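Local coordinates for protein UV damage endonuclease (Sulfolobus acidocaldarius, PDB 3TC3) that probably cuts DNA beside ultraviolet-induced lesions as a manganese-binding repair endonuclease built on a TIM barrel, at residues I140-D151 with L184-L192; L128-V136 with S173-L184. One frame throughout, in Å; residues are numbered along the deposited sequence.

Contact 1 (I140-D151 with L184-L192); sequences IMELKYHADLLD and LPSNISKRL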
loop_
_atom_site.group_PDB
_atom_site.type_symbol
_atom_site.label_atom_id
_atom_site.label_comp_id
_atom_site.label_asym_id
_atom_site.label_seq_id
_atom_site.Cartn_x
_atom_site.Cartn_y
_atom_site.Cartn_z
ATOM N N ILE A 140 -8.725 -13.590 2.588
ATOM C CA ILE A 140 -9.901 -12.715 2.770
ATOM C C ILE A 140 -9.996 -12.220 4.205
ATOM O O ILE A 140 -10.286 -11.096 4.425
ATOM C CB ILE A 140 -11.139 -13.478 2.294
ATOM C CG1 ILE A 140 -11.031 -13.599 0.773
ATOM C CG2 ILE A 140 -12.416 -12.612 2.670
ATOM C CD1 ILE A 140 -12.229 -14.451 0.067
ATOM N N MET A 141 -9.689 -13.077 5.184
ATOM C CA MET A 141 -9.606 -12.647 6.605
ATOM C C MET A 141 -8.625 -11.498 6.780
ATOM O O MET A 141 -8.956 -10.513 7.515
ATOM C CB MET A 141 -9.324 -13.807 7.596
ATOM C CG MET A 141 -10.472 -14.757 7.622
ATOM S SD MET A 141 -12.138 -14.096 8.127
ATOM C CE MET A 141 -12.994 -13.257 6.612
ATOM N N GLU A 142 -7.447 -11.604 6.129
ATOM C CA GLU A 142 -6.472 -10.504 6.265
ATOM C C GLU A 142 -7.016 -9.220 5.600
ATOM O O GLU A 142 -6.863 -8.118 6.125
ATOM C CB GLU A 142 -5.155 -11.005 5.702
ATOM C CG GLU A 142 -3.998 -10.020 5.873
ATOM C CD GLU A 142 -3.601 -9.625 7.285
ATOM O OE1 GLU A 142 -4.126 -10.112 8.312
ATOM O OE2 GLU A 142 -2.657 -8.825 7.350
ATOM N N LEU A 143 -7.620 -9.397 4.421
ATOM C CA LEU A 143 -8.253 -8.234 3.733
ATOM C C LEU A 143 -9.383 -7.611 4.548
ATOM O O LEU A 143 -9.446 -6.348 4.617
ATOM C CB LEU A 143 -8.762 -8.671 2.329
ATOM C CG LEU A 143 -7.641 -8.927 1.342
ATOM C CD1 LEU A 143 -8.260 -9.627 0.107
ATOM C CD2 LEU A 143 -6.806 -7.700 0.999
ATOM N N LYS A 144 -10.180 -8.453 5.224
ATOM C CA LYS A 144 -11.267 -7.942 6.078
ATOM C C LYS A 144 -10.704 -7.117 7.245
ATOM O O LYS A 144 -11.204 -6.033 7.544
ATOM C CB LYS A 144 -12.021 -9.149 6.639
ATOM C CG LYS A 144 -13.020 -8.668 7.642
ATOM C CD LYS A 144 -13.814 -9.832 8.226
ATOM C CE LYS A 144 -14.978 -9.271 9.110
ATOM N NZ LYS A 144 -14.444 -8.571 10.290
ATOM N N TYR A 145 -9.558 -7.541 7.840
ATOM C CA TYR A 145 -8.954 -6.691 8.870
ATOM C C TYR A 145 -8.507 -5.325 8.331
ATOM O O TYR A 145 -8.689 -4.304 9.013
ATOM C CB TYR A 145 -7.717 -7.456 9.492
ATOM C CG TYR A 145 -6.588 -6.570 10.001
ATOM C CD1 TYR A 145 -6.807 -5.538 10.923
ATOM C CD2 TYR A 145 -5.258 -6.769 9.501
ATOM C CE1 TYR A 145 -5.766 -4.670 11.342
ATOM C CE2 TYR A 145 -4.242 -5.970 9.960
ATOM C CZ TYR A 145 -4.511 -4.922 10.878
ATOM O OH TYR A 145 -3.533 -4.067 11.281
ATOM N N HIS A 146 -7.951 -5.320 7.125
ATOM C CA HIS A 146 -7.540 -4.030 6.559
ATOM C C HIS A 146 -8.713 -3.096 6.323
ATOM O O HIS A 146 -8.627 -1.934 6.653
ATOM C CB HIS A 146 -6.755 -4.269 5.244
ATOM C CG HIS A 146 -5.327 -4.785 5.490
ATOM N ND1 HIS A 146 -5.043 -6.045 6.000
ATOM C CD2 HIS A 146 -4.107 -4.109 5.387
ATOM C CE1 HIS A 146 -3.672 -6.141 6.161
ATOM N NE2 HIS A 146 -3.128 -4.987 5.771
ATOM N N ALA A 147 -9.811 -3.665 5.771
ATOM C CA ALA A 147 -11.034 -2.851 5.547
ATOM C C ALA A 147 -11.576 -2.434 6.901
ATOM O O ALA A 147 -12.012 -1.267 7.056
ATOM C CB ALA A 147 -12.032 -3.697 4.831
ATOM N N ASP A 148 -11.596 -3.341 7.862
ATOM C CA ASP A 148 -12.109 -2.940 9.194
ATOM C C ASP A 148 -11.278 -1.773 9.775
ATOM O O ASP A 148 -11.820 -0.926 10.528
ATOM C CB ASP A 148 -12.052 -4.135 10.170
ATOM C CG ASP A 148 -13.139 -5.187 9.899
ATOM O OD1 ASP A 148 -14.056 -4.910 9.110
ATOM O OD2 ASP A 148 -13.003 -6.270 10.479
ATOM N N LEU A 149 -9.938 -1.857 9.620
ATOM C CA LEU A 149 -9.087 -0.803 10.221
ATOM C C LEU A 149 -9.435 0.560 9.601
ATOM O O LEU A 149 -9.682 1.568 10.313
ATOM C CB LEU A 149 -7.598 -1.146 10.074
ATOM C CG LEU A 149 -6.644 -0.124 10.673
ATOM C CD1 LEU A 149 -6.830 -0.112 12.229
ATOM C CD2 LEU A 149 -5.234 -0.408 10.277
ATOM N N LEU A 150 -9.490 0.614 8.292
ATOM C CA LEU A 150 -9.845 1.828 7.543
ATOM C C LEU A 150 -11.286 2.274 7.906
ATOM O O LEU A 150 -11.513 3.502 8.135
ATOM C CB LEU A 150 -9.677 1.553 6.052
ATOM C CG LEU A 150 -8.150 1.261 5.736
ATOM C CD1 LEU A 150 -8.070 0.832 4.255
ATOM C CD2 LEU A 150 -7.275 2.474 5.928
ATOM N N ASP A 151 -12.224 1.302 8.023
ATOM C CA ASP A 151 -13.577 1.670 8.434
ATOM C C ASP A 151 -13.573 2.280 9.816
ATOM O O ASP A 151 -14.345 3.210 10.094
ATOM C CB ASP A 151 -14.423 0.428 8.474
ATOM C CG ASP A 151 -14.945 -0.039 7.151
ATOM O OD1 ASP A 151 -14.878 0.665 6.138
ATOM O OD2 ASP A 151 -15.502 -1.163 7.160
ATOM N N LEU A 184 -15.882 -11.130 -2.839
ATOM C CA LEU A 184 -15.596 -10.264 -1.684
ATOM C C LEU A 184 -16.739 -9.374 -1.216
ATOM O O LEU A 184 -17.543 -8.899 -2.028
ATOM C CB LEU A 184 -14.395 -9.332 -2.045
ATOM C CG LEU A 184 -13.048 -9.999 -2.238
ATOM C CD1 LEU A 184 -12.071 -9.000 -2.728
ATOM C CD2 LEU A 184 -12.576 -10.664 -0.906
ATOM N N PRO A 185 -16.818 -9.087 0.077
ATOM C CA PRO A 185 -17.753 -8.053 0.527
ATOM C C PRO A 185 -17.322 -6.696 0.052
ATOM O O PRO A 185 -16.135 -6.461 -0.168
ATOM C CB PRO A 185 -17.635 -8.106 2.067
ATOM C CG PRO A 185 -16.286 -8.620 2.288
ATOM C CD PRO A 185 -15.991 -9.617 1.164
ATOM N N SER A 186 -18.281 -5.812 -0.163
ATOM C CA SER A 186 -18.096 -4.489 -0.660
ATOM C C SER A 186 -17.093 -3.658 0.089
ATOM O O SER A 186 -16.443 -2.837 -0.525
ATOM C CB SER A 186 -19.434 -3.718 -0.573
ATOM O OG SER A 186 -20.316 -4.324 -1.436
ATOM N N ASN A 187 -16.994 -3.781 1.431
ATOM C CA ASN A 187 -16.053 -2.891 2.147
ATOM C C ASN A 187 -14.602 -3.217 1.831
ATOM O O ASN A 187 -13.731 -2.359 1.988
ATOM C CB ASN A 187 -16.267 -2.811 3.674
ATOM C CG ASN A 187 -15.887 -4.081 4.423
ATOM O OD1 ASN A 187 -15.864 -5.221 3.905
ATOM N ND2 ASN A 187 -15.552 -3.868 5.709
ATOM N N ILE A 188 -14.379 -4.430 1.302
ATOM C CA ILE A 188 -13.035 -4.767 0.833
ATOM C C ILE A 188 -12.956 -4.433 -0.648
ATOM O O ILE A 188 -12.004 -3.778 -1.122
ATOM C CB ILE A 188 -12.735 -6.261 0.984
ATOM C CG1 ILE A 188 -12.808 -6.655 2.492
ATOM C CG2 ILE A 188 -11.357 -6.677 0.313
ATOM C CD1 ILE A 188 -12.694 -8.190 2.701
ATOM N N SER A 189 -13.926 -4.964 -1.406
ATOM C CA SER A 189 -13.791 -4.837 -2.877
ATOM C C SER A 189 -13.702 -3.345 -3.332
ATOM O O SER A 189 -12.985 -3.046 -4.321
ATOM C CB SER A 189 -14.932 -5.590 -3.617
ATOM O OG SER A 189 -16.149 -4.926 -3.374
ATOM N N LYS A 190 -14.450 -2.429 -2.714
ATOM C CA LYS A 190 -14.424 -1.034 -3.099
ATOM C C LYS A 190 -13.067 -0.360 -2.902
ATOM O O LYS A 190 -12.768 0.623 -3.549
ATOM C CB LYS A 190 -15.527 -0.236 -2.410
ATOM C CG LYS A 190 -16.927 -0.495 -3.066
ATOM C CD LYS A 190 -16.975 0.048 -4.549
ATOM C CE LYS A 190 -18.377 -0.015 -5.144
ATOM N NZ LYS A 190 -18.538 -1.358 -5.799
ATOM N N ARG A 191 -12.256 -0.954 -2.025
ATOM C CA ARG A 191 -10.984 -0.358 -1.634
ATOM C C ARG A 191 -9.847 -1.043 -2.385
ATOM O O ARG A 191 -8.688 -0.555 -2.375
ATOM C CB ARG A 191 -10.727 -0.550 -0.159
ATOM C CG ARG A 191 -11.596 0.338 0.698
ATOM C CD ARG A 191 -11.110 0.124 2.073
ATOM N NE ARG A 191 -11.681 1.169 2.959
ATOM C CZ ARG A 191 -12.661 1.021 3.807
ATOM N NH1 ARG A 191 -13.362 -0.110 3.880
ATOM N NH2 ARG A 191 -12.945 2.043 4.653
ATOM N N LEU A 192 -10.117 -2.143 -3.091
ATOM C CA LEU A 192 -8.964 -2.954 -3.555
ATOM C C LEU A 192 -8.339 -2.360 -4.822
ATOM O O LEU A 192 -9.038 -1.837 -5.712
ATOM C CB LEU A 192 -9.463 -4.376 -3.883
ATOM C CG LEU A 192 -8.362 -5.411 -3.878
ATOM C CD1 LEU A 192 -7.896 -5.723 -2.433
ATOM C CD2 LEU A 192 -8.871 -6.750 -4.501
HETATM O O HOH W 1 -16.005 -6.239 8.062
#
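L184 meets I140 at the start of this contact. Its CD2 lies against the CG1 and CD1 arm of I140, with CD2 to CG1 at 3.7 Å. P185 sits at the N-cap position of the short helix 186-189. N187 hands its amide to D151: ND2 to OD2 is 3.1 Å and nearly straight at 170°. OD2 lies in the amide plane, while ND2 comes to the syn side of the carboxylate but 29° out of its plane. The same ND2 rests on A147 CB and has a weak link to a water that donates to D148 OD1. I188 is a knob in a hole of I140, L143, K144 and A147. CG2 stands anti to its backbone N and reaches L143 CB at 3.8 Å. CD1, at the end of the CG1 arm, presses on the helix backbone, 3.6 Å from K144 N.

R191 runs out extended along L150, whose CB lies over one guanidinium face. NH1 and NH2 both donate to D151 OD1, each at 2.8 Å, in an end-on salt bridge, approaching from the same face of the carboxylate. NH1 also bonds N187 O, which ties the arginine back to its own turn. The buried guanidinium is thus held by acid and carbonyls, since I155 O and E156 O receive NH2 and NE. L192 closes the row with CD1 near L143 CD2, and it begins strand 192-195, which carries the manganese ligand E195. Helix 133-153 packs inward on strands 117-120 and 158-162 of the barrel, with helix 96-99 along another flank.

Contact 2 (L128-V136 with S173-L184); sequences LNSVREEVV and SLNRFIENFRKL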
loop_
_atom_site.group_PDB
_atom_site.type_symbol
_atom_site.label_atom_id
_atom_site.label_comp_id
_atom_site.label_asym_id
_atom_site.label_seq_id
_atom_site.Cartn_x
_atom_site.Cartn_y
_atom_site.Cartn_z
ATOM N N LEU A 128 -5.113 -13.911 -3.282
ATOM C CA LEU A 128 -6.589 -13.930 -3.439
ATOM C C LEU A 128 -6.948 -14.974 -4.490
ATOM O O LEU A 128 -8.063 -15.506 -4.429
ATOM C CB LEU A 128 -7.074 -12.509 -3.843
ATOM C CG LEU A 128 -8.617 -12.531 -4.102
ATOM C CD1 LEU A 128 -9.415 -12.817 -2.805
ATOM C CD2 LEU A 128 -8.912 -11.108 -4.523
ATOM N N ASN A 129 -6.010 -15.259 -5.417
ATOM C CA ASN A 129 -6.310 -16.216 -6.496
ATOM C C ASN A 129 -5.668 -17.569 -6.235
ATOM O O ASN A 129 -5.417 -18.400 -7.159
ATOM C CB ASN A 129 -5.796 -15.669 -7.824
ATOM C CG ASN A 129 -4.293 -15.732 -7.926
ATOM O OD1 ASN A 129 -3.581 -15.889 -6.929
ATOM N ND2 ASN A 129 -3.797 -15.766 -9.187
ATOM N N SER A 130 -5.360 -17.899 -4.990
ATOM C CA SER A 130 -4.816 -19.254 -4.731
ATOM C C SER A 130 -5.734 -20.381 -5.173
ATOM O O SER A 130 -6.952 -20.247 -5.124
ATOM C CB SER A 130 -4.657 -19.437 -3.186
ATOM O OG SER A 130 -4.008 -20.700 -2.902
ATOM N N VAL A 131 -5.143 -21.486 -5.587
ATOM C CA VAL A 131 -5.963 -22.689 -5.836
ATOM C C VAL A 131 -6.385 -23.418 -4.556
ATOM O O VAL A 131 -7.242 -24.314 -4.588
ATOM C CB VAL A 131 -5.226 -23.701 -6.770
ATOM C CG1 VAL A 131 -4.827 -23.097 -8.129
ATOM C CG2 VAL A 131 -3.980 -24.263 -6.132
ATOM N N ARG A 132 -5.835 -23.009 -3.416
ATOM C CA ARG A 132 -6.097 -23.668 -2.155
ATOM C C ARG A 132 -7.171 -22.906 -1.414
ATOM O O ARG A 132 -6.978 -21.712 -1.019
ATOM C CB ARG A 132 -4.838 -23.693 -1.326
ATOM C CG ARG A 132 -3.747 -24.396 -2.026
ATOM C CD ARG A 132 -2.469 -24.551 -1.179
ATOM N NE ARG A 132 -2.600 -25.499 -0.069
ATOM C CZ ARG A 132 -2.222 -26.783 -0.134
ATOM N NH1 ARG A 132 -1.740 -27.282 -1.294
ATOM N NH2 ARG A 132 -2.323 -27.581 0.931
ATOM N N GLU A 133 -8.295 -23.581 -1.160
ATOM C CA GLU A 133 -9.415 -22.884 -0.513
ATOM C C GLU A 133 -9.043 -22.253 0.827
ATOM O O GLU A 133 -9.550 -21.174 1.156
ATOM C CB GLU A 133 -10.548 -23.880 -0.293
ATOM C CG GLU A 133 -11.825 -23.238 0.226
ATOM C CD GLU A 133 -12.976 -24.250 0.168
ATOM O OE1 GLU A 133 -12.670 -25.481 0.195
ATOM O OE2 GLU A 133 -14.165 -23.824 0.055
ATOM N N GLU A 134 -8.212 -22.920 1.622
ATOM C CA GLU A 134 -7.916 -22.390 2.935
ATOM C C GLU A 134 -7.037 -21.142 2.785
ATOM O O GLU A 134 -7.027 -20.286 3.671
ATOM C CB GLU A 134 -7.223 -23.479 3.752
ATOM C CG GLU A 134 -5.799 -23.731 3.576
ATOM C CD GLU A 134 -5.418 -24.633 2.369
ATOM O OE1 GLU A 134 -6.361 -25.181 1.665
ATOM O OE2 GLU A 134 -4.111 -24.764 2.235
ATOM N N VAL A 135 -6.236 -21.056 1.713
ATOM C CA VAL A 135 -5.354 -19.874 1.518
ATOM C C VAL A 135 -6.215 -18.677 1.081
ATOM O O VAL A 135 -6.000 -17.552 1.546
ATOM C CB VAL A 135 -4.250 -20.148 0.471
ATOM C CG1 VAL A 135 -3.457 -18.832 0.151
ATOM C CG2 VAL A 135 -3.286 -21.241 0.967
ATOM N N VAL A 136 -7.228 -18.938 0.246
ATOM C CA VAL A 136 -8.201 -17.900 -0.167
ATOM C C VAL A 136 -8.916 -17.391 1.108
ATOM O O VAL A 136 -9.015 -16.157 1.340
ATOM C CB VAL A 136 -9.205 -18.434 -1.184
ATOM C CG1 VAL A 136 -10.208 -17.279 -1.505
ATOM C CG2 VAL A 136 -8.445 -18.811 -2.480
ATOM N N SER A 173 -4.932 -18.313 -13.867
ATOM C CA SER A 173 -4.643 -17.548 -12.613
ATOM C C SER A 173 -5.317 -16.194 -12.627
ATOM O O SER A 173 -5.797 -15.721 -11.558
ATOM C CB SER A 173 -3.129 -17.398 -12.424
ATOM O OG SER A 173 -2.503 -18.675 -12.055
ATOM N N LEU A 174 -5.398 -15.542 -13.803
ATOM C CA LEU A 174 -6.165 -14.279 -13.914
ATOM C C LEU A 174 -7.687 -14.498 -13.683
ATOM O O LEU A 174 -8.361 -13.675 -13.004
ATOM C CB LEU A 174 -5.966 -13.550 -15.315
ATOM C CG LEU A 174 -4.509 -13.182 -15.529
ATOM C CD1 LEU A 174 -4.418 -12.600 -16.967
ATOM C CD2 LEU A 174 -4.059 -12.118 -14.523
ATOM N N ASN A 175 -8.219 -15.593 -14.270
ATOM C CA ASN A 175 -9.623 -15.826 -14.103
ATOM C C ASN A 175 -9.961 -16.255 -12.667
ATOM O O ASN A 175 -10.995 -15.779 -12.167
ATOM C CB ASN A 175 -10.075 -16.798 -15.171
ATOM C CG ASN A 175 -10.309 -16.049 -16.529
ATOM O OD1 ASN A 175 -11.037 -14.994 -16.599
ATOM N ND2 ASN A 175 -9.679 -16.529 -17.557
ATOM N N ARG A 176 -9.063 -16.983 -12.008
ATOM C CA ARG A 176 -9.286 -17.318 -10.569
ATOM C C ARG A 176 -9.256 -16.002 -9.746
ATOM O O ARG A 176 -10.075 -15.824 -8.823
ATOM C CB ARG A 176 -8.214 -18.218 -9.937
ATOM C CG ARG A 176 -8.262 -19.668 -10.478
ATOM C CD ARG A 176 -7.458 -20.621 -9.523
ATOM N NE ARG A 176 -6.121 -20.101 -9.167
ATOM C CZ ARG A 176 -5.062 -20.185 -9.954
ATOM N NH1 ARG A 176 -5.135 -20.841 -11.151
ATOM N NH2 ARG A 176 -3.921 -19.643 -9.577
ATOM N N PHE A 177 -8.393 -15.066 -10.125
ATOM C CA PHE A 177 -8.411 -13.822 -9.343
ATOM C C PHE A 177 -9.761 -13.132 -9.459
ATOM O O PHE A 177 -10.318 -12.631 -8.492
ATOM C CB PHE A 177 -7.302 -12.916 -9.852
ATOM C CG PHE A 177 -7.247 -11.596 -9.114
ATOM C CD1 PHE A 177 -8.113 -10.515 -9.452
ATOM C CD2 PHE A 177 -6.312 -11.429 -8.089
ATOM C CE1 PHE A 177 -8.056 -9.372 -8.699
ATOM C CE2 PHE A 177 -6.299 -10.248 -7.318
ATOM C CZ PHE A 177 -7.149 -9.184 -7.655
ATOM N N ILE A 178 -10.209 -12.963 -10.704
ATOM C CA ILE A 178 -11.506 -12.290 -10.967
ATOM C C ILE A 178 -12.696 -13.028 -10.258
ATOM O O ILE A 178 -13.519 -12.344 -9.605
ATOM C CB ILE A 178 -11.767 -12.197 -12.468
ATOM C CG1 ILE A 178 -10.766 -11.178 -13.070
ATOM C CG2 ILE A 178 -13.229 -11.730 -12.724
ATOM C CD1 ILE A 178 -10.801 -11.105 -14.606
ATOM N N GLU A 179 -12.692 -14.375 -10.320
ATOM C CA GLU A 179 -13.763 -15.139 -9.672
ATOM C C GLU A 179 -13.804 -14.853 -8.169
ATOM O O GLU A 179 -14.861 -14.621 -7.618
ATOM C CB GLU A 179 -13.627 -16.647 -9.937
ATOM C CG GLU A 179 -14.964 -17.372 -9.554
ATOM C CD GLU A 179 -14.982 -18.892 -9.356
ATOM O OE1 GLU A 179 -13.966 -19.584 -9.550
ATOM O OE2 GLU A 179 -16.083 -19.367 -8.966
ATOM N N ASN A 180 -12.620 -14.903 -7.532
ATOM C CA ASN A 180 -12.616 -14.778 -6.080
ATOM C C ASN A 180 -12.812 -13.318 -5.662
ATOM O O ASN A 180 -13.426 -13.041 -4.638
ATOM C CB ASN A 180 -11.260 -15.274 -5.532
ATOM C CG ASN A 180 -11.116 -16.842 -5.680
ATOM O OD1 ASN A 180 -12.131 -17.488 -6.018
ATOM N ND2 ASN A 180 -9.980 -17.413 -5.491
ATOM N N PHE A 181 -12.315 -12.360 -6.505
ATOM C CA PHE A 181 -12.596 -10.972 -6.250
ATOM C C PHE A 181 -14.121 -10.689 -6.159
ATOM O O PHE A 181 -14.612 -9.928 -5.328
ATOM C CB PHE A 181 -11.983 -10.074 -7.371
ATOM C CG PHE A 181 -12.405 -8.665 -7.269
ATOM C CD1 PHE A 181 -11.827 -7.783 -6.330
ATOM C CD2 PHE A 181 -13.343 -8.182 -8.186
ATOM C CE1 PHE A 181 -12.285 -6.407 -6.225
ATOM C CE2 PHE A 181 -13.758 -6.873 -8.094
ATOM C CZ PHE A 181 -13.224 -5.952 -7.153
ATOM N N ARG A 182 -14.851 -11.371 -7.050
ATOM C CA ARG A 182 -16.291 -11.113 -7.183
ATOM C C ARG A 182 -17.086 -11.691 -5.977
ATOM O O ARG A 182 -18.287 -11.421 -5.871
ATOM C CB ARG A 182 -16.755 -11.768 -8.516
ATOM C CG ARG A 182 -16.423 -10.788 -9.656
ATOM C CD ARG A 182 -16.681 -11.464 -10.978
ATOM N NE ARG A 182 -16.378 -10.537 -12.062
ATOM C CZ ARG A 182 -16.300 -10.899 -13.323
ATOM N NH1 ARG A 182 -16.440 -12.202 -13.671
ATOM N NH2 ARG A 182 -16.001 -9.946 -14.231
ATOM N N LYS A 183 -16.425 -12.482 -5.154
ATOM C CA LYS A 183 -17.058 -12.988 -3.910
ATOM C C LYS A 183 -16.761 -12.092 -2.709
ATOM O O LYS A 183 -17.255 -12.363 -1.586
ATOM C CB LYS A 183 -16.559 -14.373 -3.642
ATOM C CG LYS A 183 -17.029 -15.348 -4.685
ATOM C CD LYS A 183 -16.345 -16.677 -4.433
ATOM C CE LYS A 183 -16.748 -17.661 -5.523
ATOM N NZ LYS A 183 -15.897 -18.861 -5.186
ATOM N N LEU A 184 -15.882 -11.130 -2.839
ATOM C CA LEU A 184 -15.596 -10.264 -1.684
ATOM C C LEU A 184 -16.739 -9.374 -1.216
ATOM O O LEU A 184 -17.543 -8.899 -2.028
ATOM C CB LEU A 184 -14.395 -9.332 -2.045
ATOM C CG LEU A 184 -13.048 -9.999 -2.238
ATOM C CD1 LEU A 184 -12.071 -9.000 -2.728
ATOM C CD2 LEU A 184 -12.576 -10.664 -0.906
HETATM O O HOH W 2 -9.589 -20.318 -5.604
#
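L128 and N129 lie tight against the helix 170-181. L128 CG is anti to its backbone N (chi1 176°), and CD2 is carried over the face of the F177 ring, 4.3 Å from its centroid, in a CH-pi contact. The same methyl reaches F181 and L184. N180 ND2 gives a bond to L128 O at 2.9 Å, in the carbonyl plane. N129 CB meets the edge of the F177 ring and packs on the backbone N of F177. N129 ND2 bonds S173 O at 3.1 Å, nearly straight but from above the carbonyl plane; F177 N reaches that oxygen from the opposite face. ND2 also bonds S165 O. R176 bends at chi3 (-48°) and brings NE to N129 O at 2.7 Å. The oxygen lies at the edge of the guanidinium, and a weak bond from NH2 joins it. NH1 goes to M167 O.

In this TIM barrel the segment 128-136 holds the end of the loop after strand 117-120 and the first turn of helix 133-153. S130 OG accepts from R132 N, an ST turn just before that helix.

The outer side is looser. V131, exposed, lays CG1 over the centre of one R176 face, 3.4 Å above the plane; S173 CA is on the opposite face. N180 ND2 also bonds a water that donates to S130 O. V136 touches N180 only through its methyls, the nearer being CG2 at 3.7 Å from ND2.

Overall arrangement
From the N terminus the chain passes through strand 117-120 to segment 128-136, then along helix 133-153 through segment 140-151. Strand 158-162 and helix 170-181 follow. Contact 2 closes the first loop when 173-184 returns to 128-136. Contact 1 closes the second when 184-192 returns to 140-151. The two loops cross rather than nest, because their segments alternate. L184 belongs to both, and I140 CG1 touches L128 CD1 at 4.0 Å. F181 also packs on S189 and L192. Together the contacts tie helix 133-153 and the loop before it to helix 170-181, the short helix 186-189 and the start of barrel strand 192-195.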